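Side-chain contacts in Cgl0159-like domain-containing protein (Corynebacterium glutamicum, PDB 3FOK), which is of unknown function but has a TIM-barrel fold, an architecture found in many enzymes: residues 108-113 with 178-183; 33-38 with 42-47; 228-233 with 258-263; 208-213 with 236-241; 12-17 with 98-103. All coordinates share one frame; numbering follows the deposited sequence.

Overall arrangement
Interaction 1 is the most central contact. It links two strands of the parallel barrel across the strand between them, and all its touching residues are buried. Interaction 4 is also buried, but it joins an outer helix to the loop before a strand. Interaction 2 is a surface contact between the loop 33-38 and the start of the first barrel strand. Interactions 3 and 5 are partly buried helix contacts on opposite sides of the chain's centre. Apolar side chains touch in all five. Interaction 2 adds an arginine bonded to loop carbonyls, and interaction 3 a glutamate near a histidine. Interactions 1, 2 and 4 reach the same sheet. Interactions 2 to 5 also lie near other subunits.

Interaction 1 of 5, residues 108-113 with 178-183; sequences IVVGSM and PIMLEP
Val-110 and Met-180 meet inside the TIM barrel, with their side chains crossing at about a right angle. Their strands, 108-112 and 179-189, are not paired with each other. Strand 144-151 lies between them and pairs with both. The contact is therefore made by side chains alone, and the CA atoms of Val-110 and Met-180 stay 8.7 Å apart. Met-180 is a selenomethionine. Its CG is anti to the backbone N (chi1 -166°), and the chain then bends at its last torsion (chi3 -71°). The bend carries the end methyl to the valine, where Met-180 CE lies 4.0 Å from Val-110 CG1. Phe-144 and Lys-146 of the intervening strand also touch Val-110, and Phe-144 touches Met-180 as well.

The second touch is on the side of helix 158-174. Ile-179 does not aim its CB at the other strand, but its extended chain brings CD1 near Met-113, another selenomethionine. Ala-168 of the helix packs on Met-113, and Val-169 and Ala-172 pack on Ile-179. No hydrogen bond joins the two segments. Farther along the strands the polar groups pair with other parts of the barrel: Glu-182 bridges to Lys-146 and Lys-222, and Ser-112 bonds to Asp-50. On the helix side, Met-113 SE stands 4.2 Å from Ile-179 CD1.

Interaction 2 of 5, residues 33-38 with 42-47; sequences RKRELL and GKLFIV
Leu-44 brings its CD1 methyl obliquely to the guanidinium group of Arg-35, with Leu-44 CD1 4.3 Å from Arg-35 NH2. Glu-36 O lies in the plane of that group and takes a straight bond from Arg-35 NE, 2.8 Å long with an N-H...O angle of 165°. Arg-35 NH2 makes weak bonds to Glu-36 O and Leu-37 O. NH1 is turned to Asp-86 in a salt bridge. The NE bond and the salt bridge fix the flat group beside the leucine.

The loop 33-38 here runs against the beginning of strand 44-48, the first strand of the TIM barrel. Leu-37 and Leu-44 cross at about a right angle. Leu-44 CG is anti to the backbone N (chi1 -155°), which brings both its methyls to Leu-37. Leu-37 CD2 touches Leu-44 CD2 at 3.6 Å. Leu-44 CD1 also sits 3.3 Å from Leu-37 O, the same carbonyl that takes the weak bond from Arg-35 NH2.

Nearer the turn, Leu-38 CD2 lies 3.6 Å from Gly-42 O. That carbonyl accepts a hydrogen bond from Arg-268 NH1. Gly-42 has a positive phi of 64° as the chain turns toward the strand. Leu-38 also packs on Ala-20 of a neighbouring subunit.

Interaction 3 of 5, residues 228-233 with 258-263; sequences EMERVM and WEHALT
In the outer helical layer of the barrel, the short, weakly bonded helix 229-232 meets the last part of helix 252-261 through Met-229 and Ala-261. Met-229 is a selenomethionine bent at chi2 and chi3, and the folded chain presents its end methyl. Met-229 CE lies 3.9 Å from Ala-261 CB. The alanine is small, and the two backbones come close here, with CA atoms 6.4 Å apart for this pair.

The two helices flank strand 240-243 in the chain order of a TIM barrel, one before it and one after it. Leu-242 of that strand touches both Met-229 and Ala-261 and so lies beneath the junction. Leu-264 also packs on Met-229.

Toward the surface two ionisable side chains come near each other without bonding. Glu-230 reaches out with an extended chain, its CG anti to the backbone N (chi1 174°). Glu-230 OE1 comes to the edge of the His-260 ring, near the ring plane, 4.1 Å from both CE1 and NE2 of His-260. The carboxylate and the ring are turned 54° apart. The carboxylate might stabilise a proton on the histidine. His-260 O takes bonds from Thr-263 N and Thr-263 OG1, the latter 2.6 Å long and in the carbonyl plane. Away from this contact, Arg-231 bridges to Glu-228, to Asp-200 and to Glu-63 of a neighbouring subunit.

Interaction 4 of 5, residues 208-213 with 236-241; sequences IAAGLG and TTMPTL
Ala-210 places its CB methyl against two side chains of the 236-241 segment, Thr-236 and Met-238. Ala-210 CB lies 4.1 Å from Thr-236 CG2 and also 4.1 Å from Met-238 SE. Met-238 is a selenomethionine. Its CG is anti to the carbonyl carbon (chi1 -59°), and the chain beyond runs extended, so the selenium reaches the end of helix 199-210. Met-238 CE is 4.2 Å from Ala-210 O, which is bonded to Ser-216 OG.

The contact ties an outer helix of the TIM barrel to the loop entering strand 240-243. Thr-240 OG1 bonds back to Met-238 O at 3.1 Å, from above the carbonyl plane. Arg-18 and Asp-93, both of one neighbouring subunit, pack on Met-238 and Ala-210 respectively. The touches across the two segments are mainly apolar, with no hydrogen bond, so the fit rests on shape and on the burial of methyl groups and selenium.

Interaction 5 of 5, residues 12-17 with 98-103; sequences EALRRM and LAALGL
A helix-to-helix contact joins the N-terminal helix 8-20 to the end of helix 92-100, with Leu-14 set against Ala-100 and Leu-101. Leu-14 puts CG anti to the backbone N (chi1 167°), which spreads its two methyls over the neighbours. Leu-14 CD1 lies 3.6 Å from Ala-100 CB, and Leu-14 CD2 lies 3.5 Å from Leu-101 CD1. The two leucine side chains cross obliquely. One turn on, selenomethionine Met-17 reaches the same alanine, with Met-17 SE 3.9 Å from Ala-100 CB. Ala-100 is thus gripped by two side chains.

On the far side of helix 8-20, Glu-12 bridges to Arg-15 and Arg-16. Arg-15 NH2 meets Glu-12 OE2 at 2.6 Å, and Arg-16 NH2 meets Glu-12 OE1 at 2.8 Å. Thr-237 of a neighbouring subunit packs on Leu-14. Helix 92-100 follows barrel strand 87-90. Beside the contact Gly-102 N bonds to Ala-99 O and Leu-103 N to Leu-98 O. With the positive phi of Gly-102, this is the pattern of a Schellman motif at a helix end.

Interaction 1 of 5, residues 108-113 with 178-183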
# COMPACT_ATOMS: atom_id res chain seq x y z
N ILE A 108 -12.35 -3.16 -34.11
CA ILE A 108 -11.31 -2.82 -33.16
C ILE A 108 -11.96 -2.60 -31.81
O ILE A 108 -12.87 -1.79 -31.67
CB ILE A 108 -10.58 -1.53 -33.58
CG1 ILE A 108 -9.78 -1.79 -34.86
CG2 ILE A 108 -9.68 -1.04 -32.45
CD1 ILE A 108 -8.78 -2.93 -34.73
N VAL A 109 -11.50 -3.34 -30.80
CA VAL A 109 -12.06 -3.20 -29.47
C VAL A 109 -11.09 -2.43 -28.57
O VAL A 109 -9.94 -2.83 -28.40
CB VAL A 109 -12.32 -4.55 -28.80
CG1 VAL A 109 -13.14 -4.34 -27.53
CG2 VAL A 109 -13.05 -5.48 -29.76
N VAL A 110 -11.57 -1.32 -28.02
CA VAL A 110 -10.76 -0.50 -27.13
C VAL A 110 -11.36 -0.62 -25.73
O VAL A 110 -12.56 -0.40 -25.54
CB VAL A 110 -10.78 0.98 -27.53
CG1 VAL A 110 -9.75 1.76 -26.71
CG2 VAL A 110 -10.49 1.12 -29.02
N GLY A 111 -10.53 -0.99 -24.76
CA GLY A 111 -11.04 -1.13 -23.41
C GLY A 111 -10.65 0.01 -22.50
O GLY A 111 -9.47 0.37 -22.40
N SER A 112 -11.65 0.57 -21.83
CA SER A 112 -11.46 1.67 -20.88
C SER A 112 -10.97 1.05 -19.58
O SER A 112 -11.58 0.13 -19.05
CB SER A 112 -12.80 2.38 -20.67
OG SER A 112 -12.69 3.40 -19.70
N MSE A 113 -9.87 1.58 -19.05
CA MSE A 113 -9.28 1.03 -17.83
C MSE A 113 -9.73 1.65 -16.50
O MSE A 113 -9.98 0.92 -15.54
CB MSE A 113 -7.76 1.11 -17.91
CG MSE A 113 -7.17 0.40 -19.12
SE MSE A 113 -5.23 0.49 -19.17
CE MSE A 113 -4.83 -0.97 -17.97
N PRO A 178 -1.33 -1.31 -27.73
CA PRO A 178 -1.47 0.14 -27.89
C PRO A 178 -2.31 0.72 -26.75
O PRO A 178 -3.34 0.14 -26.38
CB PRO A 178 -2.16 0.28 -29.24
CG PRO A 178 -1.64 -0.90 -30.00
CD PRO A 178 -1.73 -2.01 -28.96
N ILE A 179 -1.87 1.84 -26.20
CA ILE A 179 -2.60 2.47 -25.11
C ILE A 179 -2.86 3.95 -25.39
O ILE A 179 -1.95 4.75 -25.61
CB ILE A 179 -1.87 2.28 -23.76
CG1 ILE A 179 -2.69 2.91 -22.63
CG2 ILE A 179 -0.47 2.87 -23.84
CD1 ILE A 179 -2.19 2.57 -21.25
N MSE A 180 -4.15 4.28 -25.35
CA MSE A 180 -4.70 5.60 -25.63
C MSE A 180 -4.89 6.41 -24.34
O MSE A 180 -5.63 5.99 -23.45
CB MSE A 180 -6.04 5.36 -26.32
CG MSE A 180 -6.72 6.50 -27.02
SE MSE A 180 -8.48 5.84 -27.55
CE MSE A 180 -7.96 4.61 -28.95
N LEU A 181 -4.24 7.57 -24.23
CA LEU A 181 -4.39 8.40 -23.04
C LEU A 181 -5.19 9.66 -23.38
O LEU A 181 -4.88 10.35 -24.36
CB LEU A 181 -3.02 8.82 -22.48
CG LEU A 181 -1.98 7.77 -22.09
CD1 LEU A 181 -0.82 8.47 -21.40
CD2 LEU A 181 -2.59 6.73 -21.18
N GLU A 182 -6.22 9.94 -22.58
CA GLU A 182 -7.05 11.13 -22.79
C GLU A 182 -6.68 12.11 -21.69
O GLU A 182 -7.19 12.03 -20.57
CB GLU A 182 -8.53 10.77 -22.68
CG GLU A 182 -9.48 11.86 -23.19
CD GLU A 182 -10.95 11.48 -23.03
OE1 GLU A 182 -11.30 10.31 -23.28
OE2 GLU A 182 -11.75 12.36 -22.66
N PRO A 183 -5.77 13.06 -21.99
CA PRO A 183 -5.33 14.05 -21.00
C PRO A 183 -6.18 15.31 -20.97
O PRO A 183 -6.86 15.65 -21.94
CB PRO A 183 -3.91 14.34 -21.44
CG PRO A 183 -4.06 14.36 -22.93
CD PRO A 183 -4.95 13.16 -23.21

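Interaction 2 of 5, residues 33-38 with 42-47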
# COMPACT_ATOMS: atom_id res chain seq x y z
N ARG A 33 -13.48 -12.65 -35.11
CA ARG A 33 -12.59 -12.43 -36.25
C ARG A 33 -11.82 -11.15 -36.00
O ARG A 33 -12.42 -10.08 -35.87
CB ARG A 33 -13.39 -12.30 -37.54
CG ARG A 33 -14.06 -13.57 -37.99
CD ARG A 33 -13.33 -14.18 -39.18
NE ARG A 33 -13.19 -13.22 -40.27
CZ ARG A 33 -14.20 -12.50 -40.78
NH1 ARG A 33 -15.43 -12.63 -40.29
NH2 ARG A 33 -13.98 -11.66 -41.78
N LYS A 34 -10.50 -11.24 -35.94
CA LYS A 34 -9.68 -10.07 -35.69
C LYS A 34 -9.17 -9.42 -36.97
O LYS A 34 -9.18 -10.03 -38.03
CB LYS A 34 -8.51 -10.44 -34.78
CG LYS A 34 -8.96 -10.91 -33.41
CD LYS A 34 -7.84 -11.55 -32.62
CE LYS A 34 -8.39 -12.17 -31.35
NZ LYS A 34 -9.50 -13.13 -31.65
N ARG A 35 -8.74 -8.16 -36.85
CA ARG A 35 -8.23 -7.41 -37.98
C ARG A 35 -7.01 -6.60 -37.58
O ARG A 35 -6.70 -6.48 -36.40
CB ARG A 35 -9.30 -6.45 -38.52
CG ARG A 35 -9.95 -5.60 -37.45
CD ARG A 35 -10.56 -4.33 -38.02
NE ARG A 35 -9.54 -3.31 -38.28
CZ ARG A 35 -9.80 -2.11 -38.79
NH1 ARG A 35 -11.04 -1.77 -39.12
NH2 ARG A 35 -8.81 -1.24 -38.96
N GLU A 36 -6.31 -6.07 -38.58
CA GLU A 36 -5.14 -5.25 -38.33
C GLU A 36 -5.63 -3.96 -37.67
O GLU A 36 -6.77 -3.54 -37.91
CB GLU A 36 -4.43 -4.90 -39.64
CG GLU A 36 -3.71 -6.07 -40.31
CD GLU A 36 -2.41 -6.43 -39.61
OE1 GLU A 36 -1.59 -5.52 -39.36
OE2 GLU A 36 -2.20 -7.63 -39.32
N LEU A 37 -4.79 -3.35 -36.85
CA LEU A 37 -5.16 -2.12 -36.18
C LEU A 37 -5.48 -1.05 -37.22
O LEU A 37 -6.59 -0.51 -37.26
CB LEU A 37 -4.02 -1.63 -35.29
CG LEU A 37 -4.37 -0.83 -34.03
CD1 LEU A 37 -3.14 -0.05 -33.60
CD2 LEU A 37 -5.53 0.12 -34.28
N LEU A 38 -4.50 -0.75 -38.06
CA LEU A 38 -4.67 0.26 -39.10
C LEU A 38 -4.97 -0.35 -40.46
O LEU A 38 -4.32 -1.30 -40.89
CB LEU A 38 -3.41 1.12 -39.18
CG LEU A 38 -3.08 1.89 -37.90
CD1 LEU A 38 -1.75 2.61 -38.07
CD2 LEU A 38 -4.19 2.88 -37.60
N GLY A 42 -4.64 3.93 -43.24
CA GLY A 42 -4.00 4.28 -41.98
C GLY A 42 -4.83 5.09 -41.00
O GLY A 42 -4.29 5.58 -40.01
N LYS A 43 -6.12 5.24 -41.27
CA LYS A 43 -6.99 6.00 -40.38
C LYS A 43 -7.82 5.09 -39.49
O LYS A 43 -8.02 3.91 -39.80
CB LYS A 43 -7.92 6.92 -41.18
CG LYS A 43 -7.35 8.31 -41.45
CD LYS A 43 -6.09 8.27 -42.29
CE LYS A 43 -5.63 9.67 -42.66
NZ LYS A 43 -5.31 10.50 -41.46
N LEU A 44 -8.32 5.64 -38.39
CA LEU A 44 -9.11 4.87 -37.44
C LEU A 44 -10.33 5.67 -36.96
O LEU A 44 -10.22 6.85 -36.66
CB LEU A 44 -8.22 4.49 -36.26
CG LEU A 44 -8.52 3.27 -35.39
CD1 LEU A 44 -8.48 2.01 -36.24
CD2 LEU A 44 -7.48 3.19 -34.28
N PHE A 45 -11.48 5.00 -36.91
CA PHE A 45 -12.72 5.63 -36.44
C PHE A 45 -13.36 4.70 -35.42
O PHE A 45 -13.80 3.60 -35.75
CB PHE A 45 -13.67 5.89 -37.62
CG PHE A 45 -15.04 6.35 -37.21
CD1 PHE A 45 -15.23 7.16 -36.08
CD2 PHE A 45 -16.16 6.01 -37.97
CE1 PHE A 45 -16.50 7.61 -35.72
CE2 PHE A 45 -17.43 6.46 -37.62
CZ PHE A 45 -17.60 7.26 -36.50
N ILE A 46 -13.40 5.16 -34.17
CA ILE A 46 -13.95 4.37 -33.08
C ILE A 46 -15.08 5.08 -32.33
O ILE A 46 -14.98 6.27 -32.02
CB ILE A 46 -12.81 4.01 -32.10
CG1 ILE A 46 -11.86 3.04 -32.78
CG2 ILE A 46 -13.38 3.43 -30.81
CD1 ILE A 46 -10.60 2.75 -32.00
N VAL A 47 -16.15 4.34 -32.05
CA VAL A 47 -17.28 4.90 -31.33
C VAL A 47 -17.14 4.56 -29.84
O VAL A 47 -16.96 3.40 -29.48
CB VAL A 47 -18.61 4.36 -31.87
CG1 VAL A 47 -19.75 5.25 -31.39
CG2 VAL A 47 -18.58 4.31 -33.39

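Interaction 3 of 5, residues 228-233 with 258-263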
# COMPACT_ATOMS: atom_id res chain seq x y z
N GLU A 228 -6.81 26.85 -32.18
CA GLU A 228 -5.40 26.77 -32.62
C GLU A 228 -4.76 25.34 -32.58
O GLU A 228 -3.65 25.20 -32.06
CB GLU A 228 -4.56 27.71 -31.74
CG GLU A 228 -4.48 29.15 -32.22
CD GLU A 228 -3.55 29.99 -31.37
OE1 GLU A 228 -3.94 30.37 -30.25
OE2 GLU A 228 -2.41 30.27 -31.82
N MSE A 229 -5.44 24.35 -33.20
CA MSE A 229 -5.11 22.90 -33.23
C MSE A 229 -3.91 22.37 -33.96
O MSE A 229 -3.67 21.13 -33.99
CB MSE A 229 -6.27 22.13 -33.84
CG MSE A 229 -7.32 21.65 -32.83
SE MSE A 229 -6.63 20.41 -31.55
CE MSE A 229 -7.07 18.76 -32.45
N GLU A 230 -3.14 23.25 -34.56
CA GLU A 230 -2.04 22.80 -35.40
C GLU A 230 -0.81 23.12 -34.60
O GLU A 230 0.30 22.62 -34.83
CB GLU A 230 -2.21 23.58 -36.65
CG GLU A 230 -1.23 23.57 -37.80
CD GLU A 230 -1.73 24.60 -38.76
OE1 GLU A 230 -2.96 24.63 -39.05
OE2 GLU A 230 -0.92 25.44 -39.19
N ARG A 231 -1.12 23.84 -33.54
CA ARG A 231 -0.19 24.29 -32.57
C ARG A 231 -0.24 23.29 -31.42
O ARG A 231 0.76 23.06 -30.75
CB ARG A 231 -0.62 25.66 -32.12
CG ARG A 231 0.34 26.31 -31.19
CD ARG A 231 -0.13 27.71 -30.84
NE ARG A 231 0.34 28.10 -29.52
CZ ARG A 231 -0.43 28.68 -28.61
NH1 ARG A 231 -1.70 28.93 -28.87
NH2 ARG A 231 0.07 28.98 -27.42
N VAL A 232 -1.41 22.70 -31.20
CA VAL A 232 -1.57 21.69 -30.17
C VAL A 232 -0.86 20.46 -30.69
O VAL A 232 -0.20 19.74 -29.94
CB VAL A 232 -3.05 21.35 -29.92
CG1 VAL A 232 -3.16 20.15 -28.99
CG2 VAL A 232 -3.78 22.55 -29.33
N MSE A 233 -1.00 20.22 -31.99
CA MSE A 233 -0.37 19.06 -32.61
C MSE A 233 1.15 19.14 -32.68
O MSE A 233 1.81 18.15 -32.97
CB MSE A 233 -0.94 18.82 -34.01
CG MSE A 233 -2.37 18.29 -34.02
SE MSE A 233 -2.65 16.82 -32.78
CE MSE A 233 -3.85 17.73 -31.56
N TRP A 258 -13.68 19.16 -36.89
CA TRP A 258 -13.05 17.85 -36.94
C TRP A 258 -12.35 17.69 -38.28
O TRP A 258 -11.20 17.26 -38.35
CB TRP A 258 -14.10 16.74 -36.79
CG TRP A 258 -14.81 16.70 -35.48
CD1 TRP A 258 -14.59 17.50 -34.40
CD2 TRP A 258 -15.87 15.80 -35.10
NE1 TRP A 258 -15.44 17.16 -33.37
CE2 TRP A 258 -16.23 16.12 -33.78
CE3 TRP A 258 -16.53 14.76 -35.76
CZ2 TRP A 258 -17.24 15.43 -33.10
CZ3 TRP A 258 -17.54 14.08 -35.08
CH2 TRP A 258 -17.88 14.42 -33.76
N GLU A 259 -13.07 18.04 -39.34
CA GLU A 259 -12.54 17.94 -40.69
C GLU A 259 -11.21 18.67 -40.82
O GLU A 259 -10.28 18.18 -41.45
CB GLU A 259 -13.56 18.50 -41.69
CG GLU A 259 -13.16 18.38 -43.15
CD GLU A 259 -14.28 18.76 -44.09
OE1 GLU A 259 -14.86 19.86 -43.93
OE2 GLU A 259 -14.59 17.97 -45.01
N HIS A 260 -11.12 19.86 -40.22
CA HIS A 260 -9.88 20.63 -40.28
C HIS A 260 -8.77 19.96 -39.49
O HIS A 260 -7.68 19.73 -40.00
CB HIS A 260 -10.08 22.04 -39.73
CG HIS A 260 -8.79 22.76 -39.48
ND1 HIS A 260 -7.92 23.11 -40.50
CD2 HIS A 260 -8.18 23.13 -38.33
CE1 HIS A 260 -6.84 23.66 -39.98
NE2 HIS A 260 -6.97 23.68 -38.66
N ALA A 261 -9.05 19.66 -38.22
CA ALA A 261 -8.07 19.03 -37.35
C ALA A 261 -7.59 17.70 -37.92
O ALA A 261 -6.43 17.33 -37.78
CB ALA A 261 -8.68 18.81 -35.96
N LEU A 262 -8.51 17.00 -38.58
CA LEU A 262 -8.22 15.71 -39.18
C LEU A 262 -7.09 15.78 -40.22
O LEU A 262 -6.51 14.75 -40.59
CB LEU A 262 -9.49 15.16 -39.83
CG LEU A 262 -10.04 13.79 -39.39
CD1 LEU A 262 -9.75 13.54 -37.92
CD2 LEU A 262 -11.53 13.76 -39.66
N THR A 263 -6.77 16.98 -40.69
CA THR A 263 -5.72 17.15 -41.69
C THR A 263 -4.35 17.42 -41.06
O THR A 263 -3.33 17.35 -41.74
CB THR A 263 -6.02 18.34 -42.65
OG1 THR A 263 -5.91 19.57 -41.93
CG2 THR A 263 -7.42 18.22 -43.22

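Interaction 4 of 5, residues 208-213 with 236-241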
# COMPACT_ATOMS: atom_id res chain seq x y z
N ILE A 208 2.71 16.36 -20.31
CA ILE A 208 2.72 15.59 -19.08
C ILE A 208 2.36 14.13 -19.34
O ILE A 208 3.08 13.22 -18.94
CB ILE A 208 1.73 16.18 -18.04
CG1 ILE A 208 2.24 17.55 -17.58
CG2 ILE A 208 1.59 15.24 -16.86
CD1 ILE A 208 1.27 18.32 -16.72
N ALA A 209 1.24 13.91 -20.03
CA ALA A 209 0.79 12.55 -20.33
C ALA A 209 1.84 11.75 -21.12
O ALA A 209 2.11 10.59 -20.81
CB ALA A 209 -0.52 12.59 -21.10
N ALA A 210 2.42 12.39 -22.13
CA ALA A 210 3.43 11.74 -22.96
C ALA A 210 4.58 11.18 -22.13
O ALA A 210 5.18 10.17 -22.50
CB ALA A 210 3.96 12.72 -23.99
N GLY A 211 4.89 11.83 -21.02
CA GLY A 211 5.99 11.39 -20.18
C GLY A 211 5.66 10.28 -19.19
O GLY A 211 6.53 9.86 -18.42
N LEU A 212 4.41 9.81 -19.19
CA LEU A 212 3.99 8.76 -18.26
C LEU A 212 4.29 7.37 -18.81
O LEU A 212 3.93 7.04 -19.94
CB LEU A 212 2.49 8.88 -17.97
CG LEU A 212 1.99 10.17 -17.33
CD1 LEU A 212 0.48 10.15 -17.21
CD2 LEU A 212 2.64 10.33 -15.95
N GLY A 213 4.95 6.55 -18.00
CA GLY A 213 5.29 5.21 -18.44
C GLY A 213 6.80 5.06 -18.58
O GLY A 213 7.51 6.06 -18.68
N THR A 236 3.18 16.84 -29.73
CA THR A 236 3.68 15.48 -29.77
C THR A 236 3.90 14.94 -31.16
O THR A 236 3.48 15.53 -32.16
CB THR A 236 2.75 14.46 -29.08
OG1 THR A 236 1.39 14.75 -29.42
CG2 THR A 236 2.94 14.49 -27.58
N THR A 237 4.57 13.80 -31.20
CA THR A 237 4.89 13.09 -32.42
C THR A 237 4.06 11.82 -32.40
O THR A 237 4.14 10.99 -33.30
CB THR A 237 6.37 12.71 -32.44
OG1 THR A 237 6.69 12.01 -31.23
CG2 THR A 237 7.24 13.95 -32.54
N MSE A 238 3.24 11.69 -31.36
CA MSE A 238 2.42 10.51 -31.18
C MSE A 238 1.11 10.47 -31.94
O MSE A 238 0.48 11.51 -32.17
CB MSE A 238 2.14 10.30 -29.70
CG MSE A 238 3.41 10.15 -28.90
SE MSE A 238 3.10 10.15 -27.01
CE MSE A 238 4.66 9.10 -26.49
N PRO A 239 0.68 9.27 -32.36
CA PRO A 239 -0.57 9.11 -33.10
C PRO A 239 -1.71 9.65 -32.24
O PRO A 239 -1.82 9.32 -31.06
CB PRO A 239 -0.65 7.60 -33.32
CG PRO A 239 0.15 7.03 -32.18
CD PRO A 239 1.32 7.97 -32.11
N THR A 240 -2.53 10.49 -32.84
CA THR A 240 -3.63 11.12 -32.13
C THR A 240 -5.01 10.84 -32.71
O THR A 240 -5.19 10.73 -33.92
CB THR A 240 -3.42 12.65 -32.07
OG1 THR A 240 -2.19 12.93 -31.40
CG2 THR A 240 -4.56 13.33 -31.34
N LEU A 241 -5.99 10.73 -31.82
CA LEU A 241 -7.37 10.50 -32.19
C LEU A 241 -8.17 11.63 -31.55
O LEU A 241 -7.89 12.02 -30.41
CB LEU A 241 -7.86 9.14 -31.68
CG LEU A 241 -7.21 7.93 -32.36
CD1 LEU A 241 -7.64 6.66 -31.66
CD2 LEU A 241 -7.60 7.90 -33.83

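Interaction 5 of 5, residues 12-17 with 98-103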
# COMPACT_ATOMS: atom_id res chain seq x y z
N GLU A 12 -32.97 -11.71 -25.53
CA GLU A 12 -33.39 -12.77 -24.63
C GLU A 12 -32.25 -13.78 -24.52
O GLU A 12 -31.97 -14.30 -23.45
CB GLU A 12 -34.65 -13.48 -25.16
CG GLU A 12 -35.14 -14.57 -24.22
CD GLU A 12 -35.49 -14.03 -22.85
OE1 GLU A 12 -35.49 -14.81 -21.87
OE2 GLU A 12 -35.79 -12.82 -22.74
N ALA A 13 -31.57 -14.02 -25.64
CA ALA A 13 -30.45 -14.95 -25.67
C ALA A 13 -29.27 -14.40 -24.88
O ALA A 13 -28.60 -15.15 -24.16
CB ALA A 13 -30.04 -15.22 -27.11
N LEU A 14 -29.00 -13.10 -25.01
CA LEU A 14 -27.90 -12.45 -24.29
C LEU A 14 -28.11 -12.55 -22.79
O LEU A 14 -27.24 -13.02 -22.07
CB LEU A 14 -27.79 -10.98 -24.71
CG LEU A 14 -26.92 -10.01 -23.89
CD1 LEU A 14 -25.47 -10.46 -23.85
CD2 LEU A 14 -27.02 -8.62 -24.51
N ARG A 15 -29.26 -12.09 -22.32
CA ARG A 15 -29.58 -12.15 -20.90
C ARG A 15 -29.51 -13.59 -20.45
O ARG A 15 -28.89 -13.92 -19.44
CB ARG A 15 -31.01 -11.65 -20.62
CG ARG A 15 -31.22 -10.15 -20.68
CD ARG A 15 -32.57 -9.81 -20.07
NE ARG A 15 -33.68 -10.38 -20.82
CZ ARG A 15 -34.32 -9.74 -21.80
NH1 ARG A 15 -33.96 -8.52 -22.14
NH2 ARG A 15 -35.32 -10.33 -22.43
N ARG A 16 -30.16 -14.45 -21.22
CA ARG A 16 -30.22 -15.87 -20.94
C ARG A 16 -28.83 -16.50 -20.98
O ARG A 16 -28.58 -17.50 -20.32
CB ARG A 16 -31.14 -16.54 -21.94
CG ARG A 16 -31.50 -17.97 -21.60
CD ARG A 16 -32.64 -18.46 -22.47
NE ARG A 16 -33.89 -17.75 -22.19
CZ ARG A 16 -35.09 -18.23 -22.51
NH1 ARG A 16 -35.20 -19.42 -23.11
NH2 ARG A 16 -36.19 -17.54 -22.22
N MSE A 17 -27.92 -15.90 -21.74
CA MSE A 17 -26.57 -16.45 -21.83
C MSE A 17 -25.79 -16.14 -20.55
O MSE A 17 -25.25 -17.04 -19.92
CB MSE A 17 -25.83 -15.88 -23.03
CG MSE A 17 -24.52 -16.60 -23.30
SE MSE A 17 -23.35 -15.70 -24.57
CE MSE A 17 -24.35 -16.04 -26.20
N LEU A 98 -21.83 -6.75 -26.50
CA LEU A 98 -21.60 -6.65 -27.94
C LEU A 98 -20.90 -7.89 -28.48
O LEU A 98 -21.17 -8.33 -29.59
CB LEU A 98 -20.77 -5.40 -28.26
CG LEU A 98 -21.43 -4.03 -28.09
CD1 LEU A 98 -20.39 -2.93 -28.29
CD2 LEU A 98 -22.56 -3.89 -29.10
N ALA A 99 -19.99 -8.45 -27.69
CA ALA A 99 -19.27 -9.64 -28.13
C ALA A 99 -20.21 -10.84 -28.14
O ALA A 99 -20.23 -11.63 -29.08
CB ALA A 99 -18.09 -9.92 -27.20
N ALA A 100 -21.01 -10.95 -27.08
CA ALA A 100 -21.97 -12.05 -26.96
C ALA A 100 -22.97 -11.99 -28.11
O ALA A 100 -23.36 -13.03 -28.65
CB ALA A 100 -22.69 -11.96 -25.62
N LEU A 101 -23.39 -10.78 -28.47
CA LEU A 101 -24.34 -10.58 -29.57
C LEU A 101 -23.68 -10.87 -30.92
O LEU A 101 -24.36 -10.89 -31.94
CB LEU A 101 -24.86 -9.14 -29.59
CG LEU A 101 -25.94 -8.63 -28.63
CD1 LEU A 101 -26.50 -9.75 -27.78
CD2 LEU A 101 -25.35 -7.53 -27.77
N GLY A 102 -22.37 -11.06 -30.91
CA GLY A 102 -21.65 -11.35 -32.14
C GLY A 102 -21.49 -10.17 -33.08
O GLY A 102 -21.42 -10.35 -34.29
N LEU A 103 -21.40 -8.96 -32.54
CA LEU A 103 -21.26 -7.76 -33.37
C LEU A 103 -19.83 -7.21 -33.45
O LEU A 103 -19.62 -6.10 -33.94
CB LEU A 103 -22.17 -6.65 -32.83
CG LEU A 103 -23.62 -7.03 -32.54
CD1 LEU A 103 -24.33 -5.84 -31.91
CD2 LEU A 103 -24.32 -7.46 -33.82